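Local coordinates for Mlr6093 protein (Mesorhizobium loti, PDB 2QJ8) that probably acts as a zinc-dependent hydrolase of the aspartoacylase and succinylglutamate desuccinylase family, cleaving ester bonds or non-peptide amide bonds, at residues A[19-24]-A[34-39]; A[6-11]-A[128-133]; A[253-258]-A[326-331]. All blocks are in the same frame, centred on the assembly; numbering follows the deposited sequence. Where two conformers were deposited one is given.

Contact 1: A[19-24]-A[34-39]; sequences TGHLVV and SLPVFS
A chi1 of -60° places His21 CG anti to the carbonyl carbon, and the ring leans across the neighbouring strand, so that His21 CD2 comes 3.6 Å from Pro36 N. The Pro36 ring crosses it obliquely, with CG 3.9 Å from His21 CD2. Thr19 CG2, also anti to its carbonyl carbon, meets the edge of the Phe38 ring at CD1. Strands 16-24 and 33-42 form an antiparallel beta hairpin, and these contacts lie on one of its faces. On the other face Leu22 CB rests on Val37 CG2 at 3.9 Å. Helix 118-129 covers Leu22 there. At the end of the pairing Val24 CG2 lies 4.1 Å from Leu35 CD1.

Four backbone bonds hold the pair of strands. Gly20 and Val37 exchange two, with Val37 N 2.9 Å from Gly20 O. Leu22 N to Leu35 O is 2.8 Å, and Leu35 N returns to Leu22 O at 3.0 Å.

His21 NE2 is hydrogen-bonded to Gly291 O of the second subunit, whose Met290 packs on Pro36. The imidazole thus joins the two chains: its CD2 lies by Pro36, while its NE2 is held by the partner chain, which should fix the rotation of the ring.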
loop_
_atom_site.group_PDB
_atom_site.type_symbol
_atom_site.label_atom_id
_atom_site.label_comp_id
_atom_site.label_asym_id
_atom_site.label_seq_id
_atom_site.Cartn_x
_atom_site.Cartn_y
_atom_site.Cartn_z
ATOM N N THR A 19 -29.553 9.947 -8.184
ATOM C CA THR A 19 -28.729 8.902 -7.563
ATOM C C THR A 19 -29.600 7.638 -7.486
ATOM O O THR A 19 -30.810 7.719 -7.290
ATOM C CB THR A 19 -28.139 9.286 -6.192
ATOM O OG1 THR A 19 -29.183 9.572 -5.265
ATOM C CG2 THR A 19 -27.233 10.521 -6.307
ATOM N N GLY A 20 -28.993 6.478 -7.682
ATOM C CA GLY A 20 -29.729 5.243 -7.610
ATOM C C GLY A 20 -28.771 4.092 -7.698
ATOM O O GLY A 20 -27.661 4.160 -7.145
ATOM N N HIS A 21 -29.192 3.020 -8.341
ATOM C CA HIS A 21 -28.350 1.823 -8.482
ATOM C C HIS A 21 -28.458 1.151 -9.829
ATOM O O HIS A 21 -29.476 1.279 -10.510
ATOM C CB HIS A 21 -28.737 0.789 -7.434
ATOM C CG HIS A 21 -28.569 1.270 -6.034
ATOM N ND1 HIS A 21 -29.530 2.010 -5.389
ATOM C CD2 HIS A 21 -27.539 1.147 -5.166
ATOM C CE1 HIS A 21 -29.098 2.329 -4.187
ATOM N NE2 HIS A 21 -27.898 1.807 -4.024
ATOM N N LEU A 22 -27.380 0.442 -10.178
ATOM C CA LEU A 22 -27.312 -0.464 -11.324
ATOM C C LEU A 22 -27.433 -1.861 -10.716
ATOM O O LEU A 22 -26.561 -2.304 -9.953
ATOM C CB LEU A 22 -25.993 -0.301 -12.085
ATOM C CG LEU A 22 -25.673 -1.284 -13.231
ATOM C CD1 LEU A 22 -26.765 -1.309 -14.306
ATOM C CD2 LEU A 22 -24.332 -0.863 -13.844
ATOM N N VAL A 23 -28.498 -2.568 -11.087
ATOM C CA VAL A 23 -28.785 -3.873 -10.559
ATOM C C VAL A 23 -28.197 -4.925 -11.476
ATOM O O VAL A 23 -28.488 -4.935 -12.665
ATOM C CB VAL A 23 -30.296 -4.053 -10.336
ATOM C CG1 VAL A 23 -30.605 -5.448 -9.834
ATOM C CG2 VAL A 23 -30.788 -2.972 -9.324
ATOM N N VAL A 24 -27.297 -5.741 -10.916
ATOM C CA VAL A 24 -26.662 -6.840 -11.621
ATOM C C VAL A 24 -27.445 -8.052 -11.151
ATOM O O VAL A 24 -27.362 -8.390 -9.977
ATOM C CB VAL A 24 -25.166 -6.964 -11.266
ATOM C CG1 VAL A 24 -24.505 -8.070 -12.096
ATOM C CG2 VAL A 24 -24.471 -5.627 -11.467
ATOM N N SER A 34 -26.266 -4.475 -6.177
ATOM C CA SER A 34 -26.730 -3.110 -6.436
ATOM C C SER A 34 -25.570 -2.145 -6.334
ATOM O O SER A 34 -25.118 -1.855 -5.244
ATOM C CB SER A 34 -27.822 -2.718 -5.431
ATOM O OG SER A 34 -29.046 -3.273 -5.829
ATOM N N LEU A 35 -25.094 -1.646 -7.477
ATOM C CA LEU A 35 -23.962 -0.728 -7.518
ATOM C C LEU A 35 -24.487 0.693 -7.540
ATOM O O LEU A 35 -25.194 1.033 -8.464
ATOM C CB LEU A 35 -23.130 -0.965 -8.786
ATOM C CG LEU A 35 -22.212 -2.192 -8.906
ATOM C CD1 LEU A 35 -22.821 -3.472 -8.428
ATOM C CD2 LEU A 35 -21.716 -2.305 -10.386
ATOM N N PRO A 36 -24.178 1.524 -6.517
ATOM C CA PRO A 36 -24.660 2.911 -6.595
ATOM C C PRO A 36 -24.143 3.697 -7.800
ATOM O O PRO A 36 -22.983 3.540 -8.201
ATOM C CB PRO A 36 -24.163 3.543 -5.293
ATOM C CG PRO A 36 -23.997 2.423 -4.348
ATOM C CD PRO A 36 -23.477 1.287 -5.243
ATOM N N VAL A 37 -25.030 4.517 -8.366
ATOM C CA VAL A 37 -24.757 5.304 -9.549
ATOM C C VAL A 37 -25.277 6.729 -9.318
ATOM O O VAL A 37 -26.332 6.943 -8.696
ATOM C CB VAL A 37 -25.454 4.685 -10.807
ATOM C CG1 VAL A 37 -25.278 5.586 -12.046
ATOM C CG2 VAL A 37 -24.923 3.294 -11.077
ATOM N N PHE A 38 -24.499 7.689 -9.782
ATOM C CA PHE A 38 -24.837 9.094 -9.766
ATOM C C PHE A 38 -24.952 9.526 -11.226
ATOM O O PHE A 38 -24.160 9.074 -12.062
ATOM C CB PHE A 38 -23.722 9.866 -9.083
ATOM C CG PHE A 38 -23.686 11.333 -9.404
ATOM C CD1 PHE A 38 -24.362 12.244 -8.618
ATOM C CD2 PHE A 38 -22.906 11.809 -10.469
ATOM C CE1 PHE A 38 -24.283 13.600 -8.889
ATOM C CE2 PHE A 38 -22.835 13.152 -10.749
ATOM C CZ PHE A 38 -23.519 14.047 -9.971
ATOM N N SER A 39 -25.934 10.368 -11.542
ATOM C CA SER A 39 -26.020 10.941 -12.881
ATOM C C SER A 39 -26.438 12.424 -12.789
ATOM O O SER A 39 -27.330 12.763 -12.019
ATOM C CB SER A 39 -26.947 10.127 -13.759
ATOM O OG SER A 39 -27.016 10.689 -15.049
#

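Contact 2: A[6-11]-A[128-133]; sequences PHLTFD and RLLLPV
The short strand 7-8 near the N-terminus adds to the edge of strand 16-24. Leu8 of this strand and Pro6 just before it pack on the C-terminal end of helix 118-129 and on Leu130 beyond it. Pro6, Leu8, Arg128, Leu129 and Leu130 carry the contact. No hydrogen bond crosses between the two segments.

Leu129 has the closest approach, through CD1. Leu129 CD1 lies against the peptide that joins Pro6 to His7, 3.3 Å from Pro6 C and equally near His7 N. The same methyl, Leu129 CD1, touches Pro6 CB at 3.8 Å. The second methyl, Leu129 CD2, lies 4.0 Å from His7 CA. The first torsion, -66°, sets Leu129 CG anti to the carbonyl carbon, and the branch then points at the strand.

The Pro6 ring also meets Arg128. Pro6 CD sits over one face of the guanidinium, offset toward the rim, and is 3.6 Å from Arg128 NH1. The two side chains cross at about a right angle. A bend at chi3 (59°) turns the guanidinium over the proline. Arg128 NH1 also makes a salt bridge to Asp124, on the preceding turn of the helix.

Farther along, Leu8 CD2 meets Leu130 CD2 at 4.1 Å, methyl to methyl. Leu130 continues inward to Ile82 of strand 79-84, and Leu8 also packs on Leu22.

The segments therefore meet by van der Waals packing, most of it apolar. The arginine lends the flat face of its cation to a proline ring, while Asp124 probably balances its charge and steadies the group.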
loop_
_atom_site.group_PDB
_atom_site.type_symbol
_atom_site.label_atom_id
_atom_site.label_comp_id
_atom_site.label_asym_id
_atom_site.label_seq_id
_atom_site.Cartn_x
_atom_site.Cartn_y
_atom_site.Cartn_z
ATOM N N PRO A 6 -30.379 -6.803 -16.268
ATOM C CA PRO A 6 -29.769 -5.698 -15.575
ATOM C C PRO A 6 -30.539 -4.412 -15.890
ATOM O O PRO A 6 -31.047 -4.250 -16.988
ATOM C CB PRO A 6 -28.342 -5.660 -16.161
ATOM C CG PRO A 6 -28.473 -6.244 -17.486
ATOM C CD PRO A 6 -29.504 -7.313 -17.343
ATOM N N HIS A 7 -30.635 -3.513 -14.920
ATOM C CA HIS A 7 -31.338 -2.256 -15.125
ATOM C C HIS A 7 -30.899 -1.242 -14.102
ATOM O O HIS A 7 -30.307 -1.607 -13.083
ATOM C CB HIS A 7 -32.846 -2.513 -15.002
ATOM C CG HIS A 7 -33.232 -3.070 -13.677
ATOM N ND1 HIS A 7 -33.128 -4.411 -13.381
ATOM C CD2 HIS A 7 -33.651 -2.460 -12.546
ATOM C CE1 HIS A 7 -33.473 -4.600 -12.121
ATOM N NE2 HIS A 7 -33.792 -3.433 -11.591
ATOM N N LEU A 8 -31.174 0.026 -14.396
ATOM C CA LEU A 8 -30.959 1.122 -13.481
ATOM C C LEU A 8 -32.277 1.328 -12.738
ATOM O O LEU A 8 -33.350 1.151 -13.303
ATOM C CB LEU A 8 -30.581 2.403 -14.224
ATOM C CG LEU A 8 -29.245 2.401 -14.989
ATOM C CD1 LEU A 8 -29.113 3.644 -15.812
ATOM C CD2 LEU A 8 -28.065 2.269 -14.035
ATOM N N THR A 9 -32.184 1.718 -11.472
ATOM C CA THR A 9 -33.358 1.964 -10.645
ATOM C C THR A 9 -33.964 3.361 -10.849
ATOM O O THR A 9 -34.951 3.685 -10.204
ATOM C CB THR A 9 -33.028 1.764 -9.190
ATOM O OG1 THR A 9 -32.035 2.717 -8.801
ATOM C CG2 THR A 9 -32.544 0.342 -8.964
ATOM N N PHE A 10 -33.379 4.166 -11.749
ATOM C CA PHE A 10 -33.835 5.499 -12.046
ATOM C C PHE A 10 -33.667 5.728 -13.555
ATOM O O PHE A 10 -33.033 4.949 -14.248
ATOM C CB PHE A 10 -33.025 6.518 -11.230
ATOM C CG PHE A 10 -31.537 6.563 -11.596
ATOM C CD1 PHE A 10 -30.662 5.625 -11.103
ATOM C CD2 PHE A 10 -31.036 7.564 -12.422
ATOM C CE1 PHE A 10 -29.318 5.679 -11.430
ATOM C CE2 PHE A 10 -29.696 7.607 -12.763
ATOM C CZ PHE A 10 -28.838 6.661 -12.270
ATOM N N ASP A 11 -34.217 6.839 -14.020
ATOM C CA ASP A 11 -34.199 7.224 -15.393
ATOM C C ASP A 11 -33.039 8.192 -15.656
ATOM O O ASP A 11 -32.989 9.243 -15.032
ATOM C CB ASP A 11 -35.553 7.887 -15.695
ATOM C CG ASP A 11 -35.690 8.352 -17.132
ATOM O OD1 ASP A 11 -34.868 8.005 -18.010
ATOM O OD2 ASP A 11 -36.663 9.074 -17.381
ATOM N N ARG A 128 -24.498 -2.962 -21.210
ATOM C CA ARG A 128 -25.849 -2.782 -21.731
ATOM C C ARG A 128 -26.514 -1.453 -21.334
ATOM O O ARG A 128 -27.209 -0.849 -22.161
ATOM C CB ARG A 128 -26.726 -3.985 -21.384
ATOM C CG ARG A 128 -26.399 -5.181 -22.242
ATOM C CD ARG A 128 -26.915 -6.485 -21.705
ATOM N NE ARG A 128 -28.371 -6.513 -21.533
ATOM C CZ ARG A 128 -29.058 -7.523 -20.976
ATOM N NH1 ARG A 128 -28.428 -8.604 -20.529
ATOM N NH2 ARG A 128 -30.394 -7.455 -20.858
ATOM N N LEU A 129 -26.255 -0.974 -20.115
ATOM C CA LEU A 129 -26.925 0.213 -19.576
ATOM C C LEU A 129 -26.185 1.539 -19.567
ATOM O O LEU A 129 -26.834 2.590 -19.579
ATOM C CB LEU A 129 -27.397 -0.097 -18.151
ATOM C CG LEU A 129 -28.488 -1.178 -18.168
ATOM C CD1 LEU A 129 -28.495 -1.985 -16.933
ATOM C CD2 LEU A 129 -29.843 -0.507 -18.443
ATOM N N LEU A 130 -24.862 1.517 -19.488
ATOM C CA LEU A 130 -24.096 2.772 -19.347
ATOM C C LEU A 130 -23.257 3.101 -20.562
ATOM O O LEU A 130 -23.312 4.224 -21.049
ATOM C CB LEU A 130 -23.232 2.714 -18.092
ATOM C CG LEU A 130 -23.932 2.454 -16.747
ATOM C CD1 LEU A 130 -22.860 2.457 -15.626
ATOM C CD2 LEU A 130 -25.003 3.487 -16.415
ATOM N N LEU A 131 -22.546 2.115 -21.097
ATOM C CA LEU A 131 -21.691 2.344 -22.264
ATOM C C LEU A 131 -22.383 2.906 -23.496
ATOM O O LEU A 131 -21.801 3.765 -24.145
ATOM C CB LEU A 131 -20.883 1.095 -22.630
ATOM C CG LEU A 131 -19.911 0.595 -21.569
ATOM C CD1 LEU A 131 -19.040 -0.475 -22.211
ATOM C CD2 LEU A 131 -19.074 1.723 -20.998
ATOM N N PRO A 132 -23.614 2.436 -23.819
ATOM C CA PRO A 132 -24.268 2.971 -25.022
ATOM C C PRO A 132 -24.658 4.478 -24.982
ATOM O O PRO A 132 -24.795 5.090 -26.039
ATOM C CB PRO A 132 -25.502 2.078 -25.176
ATOM C CG PRO A 132 -25.183 0.828 -24.379
ATOM C CD PRO A 132 -24.455 1.391 -23.196
ATOM N N VAL A 133 -24.759 5.061 -23.793
ATOM C CA VAL A 133 -25.113 6.457 -23.646
ATOM C C VAL A 133 -23.930 7.417 -23.462
ATOM O O VAL A 133 -24.158 8.618 -23.273
ATOM C CB VAL A 133 -26.170 6.632 -22.544
ATOM C CG1 VAL A 133 -27.290 5.651 -22.797
ATOM C CG2 VAL A 133 -25.594 6.435 -21.130
#

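Contact 3: A[253-258]-A[326-331]; sequences ETTSSD and LARPLA
Leu326 opens this antiparallel pairing of strands 250-261 and 322-329, at a place where the first strand is interrupted by a short 3-10 turn, 256-258. Leu326 N donates to Asp258 O at 2.9 Å. Thr254 was deposited in two conformers. In the one given, Thr254 OG1 donates to Leu326 O at 3.1 Å; chi1 of 172° directs that conformer's hydroxyl across to the carbonyl.

Ala327 follows, with its CA 3.3 Å from Glu253 O in a CA-H...O contact. Its side chain also packs on Leu180 of strand 178-182.

Arg328 pairs with Glu253 through two backbone bonds. Glu253 N to Arg328 O is the shorter, at 2.7 Å. The arginine side chain then bends at chi3 and brings its guanidinium to Asp258 in a salt bridge. Arg328 NE points at Asp258 OD1, 3.1 Å away, while NH2 adds a weak bond to the same oxygen. The carboxylate and guanidinium planes are 89° apart.

Beyond Pro329, Leu330 comes near the carboxylate of Glu253 in the conformer given; a second was deposited, so the detail of this approach is doubtful.

The other oxygen of the aspartate serves the turn itself. Asp258 OD2 accepts from Thr255 N on its anti lone pair at 2.9 Å, and Thr255 OG1 meets it from above the carboxylate plane.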
loop_
_atom_site.group_PDB
_atom_site.type_symbol
_atom_site.label_atom_id
_atom_site.label_comp_id
_atom_site.label_asym_id
_atom_site.label_seq_id
_atom_site.Cartn_x
_atom_site.Cartn_y
_atom_site.Cartn_z
ATOM N N GLU A 253 7.683 8.236 -22.731
ATOM C CA GLU A 253 7.365 6.931 -23.319
ATOM C C GLU A 253 8.209 5.863 -22.666
ATOM O O GLU A 253 9.345 6.128 -22.249
ATOM C CB GLU A 253 7.526 6.877 -24.855
ATOM C CG GLU A 253 8.897 7.011 -25.361
ATOM C CD GLU A 253 8.960 7.054 -26.883
ATOM O OE1 GLU A 253 7.972 6.689 -27.563
ATOM O OE2 GLU A 253 10.018 7.458 -27.386
ATOM N N THR A 254 7.645 4.665 -22.618
ATOM C CA THR A 254 8.324 3.510 -22.035
ATOM C C THR A 254 8.273 2.378 -23.040
ATOM O O THR A 254 7.226 2.089 -23.609
ATOM C CB THR A 254 7.760 3.077 -20.656
ATOM O OG1 THR A 254 8.359 1.837 -20.262
ATOM C CG2 THR A 254 6.303 2.878 -20.681
ATOM N N THR A 255 9.456 1.790 -23.284
ATOM C CA THR A 255 9.665 0.660 -24.224
ATOM C C THR A 255 10.170 -0.518 -23.397
ATOM O O THR A 255 10.491 -0.340 -22.218
ATOM C CB THR A 255 10.671 1.006 -25.384
ATOM O OG1 THR A 255 11.982 1.286 -24.853
ATOM C CG2 THR A 255 10.167 2.206 -26.198
ATOM N N SER A 256 10.259 -1.708 -24.002
ATOM C CA SER A 256 10.660 -2.930 -23.259
ATOM C C SER A 256 11.948 -2.841 -22.445
ATOM O O SER A 256 11.974 -3.331 -21.323
ATOM C CB SER A 256 10.675 -4.162 -24.157
ATOM O OG SER A 256 9.341 -4.610 -24.310
ATOM N N SER A 257 12.965 -2.150 -22.949
ATOM C CA SER A 257 14.218 -1.979 -22.185
ATOM C C SER A 257 14.076 -1.114 -20.879
ATOM O O SER A 257 14.969 -1.133 -20.019
ATOM C CB SER A 257 15.315 -1.422 -23.078
ATOM O OG SER A 257 14.970 -0.160 -23.576
ATOM N N ASP A 258 12.962 -0.376 -20.769
ATOM C CA ASP A 258 12.647 0.465 -19.637
ATOM C C ASP A 258 11.852 -0.257 -18.551
ATOM O O ASP A 258 11.628 0.319 -17.487
ATOM C CB ASP A 258 11.794 1.651 -20.090
ATOM C CG ASP A 258 12.481 2.560 -21.058
ATOM O OD1 ASP A 258 13.617 2.961 -20.780
ATOM O OD2 ASP A 258 11.839 2.954 -22.060
ATOM N N LEU A 326 10.586 2.632 -16.141
ATOM C CA LEU A 326 11.337 3.831 -16.453
ATOM C C LEU A 326 10.716 4.376 -17.741
ATOM O O LEU A 326 10.042 3.650 -18.468
ATOM C CB LEU A 326 12.831 3.504 -16.602
ATOM C CG LEU A 326 13.704 3.390 -15.340
ATOM C CD1 LEU A 326 13.001 2.901 -14.098
ATOM C CD2 LEU A 326 14.983 2.578 -15.604
ATOM N N ALA A 327 10.870 5.670 -17.964
ATOM C CA ALA A 327 10.335 6.322 -19.150
ATOM C C ALA A 327 11.298 7.387 -19.629
ATOM O O ALA A 327 12.092 7.932 -18.847
ATOM C CB ALA A 327 8.973 6.924 -18.849
ATOM N N ARG A 328 11.217 7.681 -20.917
ATOM C CA ARG A 328 12.063 8.675 -21.533
ATOM C C ARG A 328 11.233 9.690 -22.247
ATOM O O ARG A 328 10.191 9.346 -22.759
ATOM C CB ARG A 328 12.953 8.005 -22.549
ATOM C CG ARG A 328 13.812 6.936 -21.961
ATOM C CD ARG A 328 14.668 6.360 -23.039
ATOM N NE ARG A 328 14.703 4.916 -22.964
ATOM C CZ ARG A 328 15.283 4.122 -23.866
ATOM N NH1 ARG A 328 15.926 4.628 -24.930
ATOM N NH2 ARG A 328 15.244 2.799 -23.680
ATOM N N PRO A 329 11.725 10.938 -22.346
ATOM C CA PRO A 329 10.924 11.951 -23.038
ATOM C C PRO A 329 10.740 11.639 -24.532
ATOM O O PRO A 329 11.652 11.115 -25.169
ATOM C CB PRO A 329 11.743 13.225 -22.854
ATOM C CG PRO A 329 13.110 12.751 -22.661
ATOM C CD PRO A 329 13.020 11.482 -21.915
ATOM N N LEU A 330 9.540 11.910 -25.036
ATOM C CA LEU A 330 9.192 11.674 -26.424
ATOM C C LEU A 330 10.045 12.610 -27.299
ATOM O O LEU A 330 10.373 13.721 -26.873
ATOM C CB LEU A 330 7.672 11.913 -26.586
ATOM C CG LEU A 330 6.904 11.572 -27.860
ATOM C CD1 LEU A 330 6.970 10.095 -28.151
ATOM C CD2 LEU A 330 5.455 12.021 -27.737
ATOM N N ALA A 331 10.416 12.136 -28.498
ATOM C CA ALA A 331 11.194 12.931 -29.451
ATOM C C ALA A 331 10.427 14.227 -29.747
ATOM O O ALA A 331 9.212 14.198 -29.971
ATOM C CB ALA A 331 11.443 12.159 -30.732
#

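Overall arrangement
Contacts 1 and 2 are neighbours, with centres about 9 Å apart. Contact 1 is nested inside the long loop of chain that contact 2 closes. They also touch. Val23 N lies 2.9 Å from His7 O, a probable hydrogen bond that joins strand 7-8 to the hairpin. Leu22 packs on Leu129, so the helix end meets both strands. Contact 3 lies on the opposite side of the chain's centre, about 40 Å from either of the others between centres, and touches neither. Along the chain contact 3 opens only after contacts 1 and 2 have closed. Of the three, contact 1 alone has the second subunit against it.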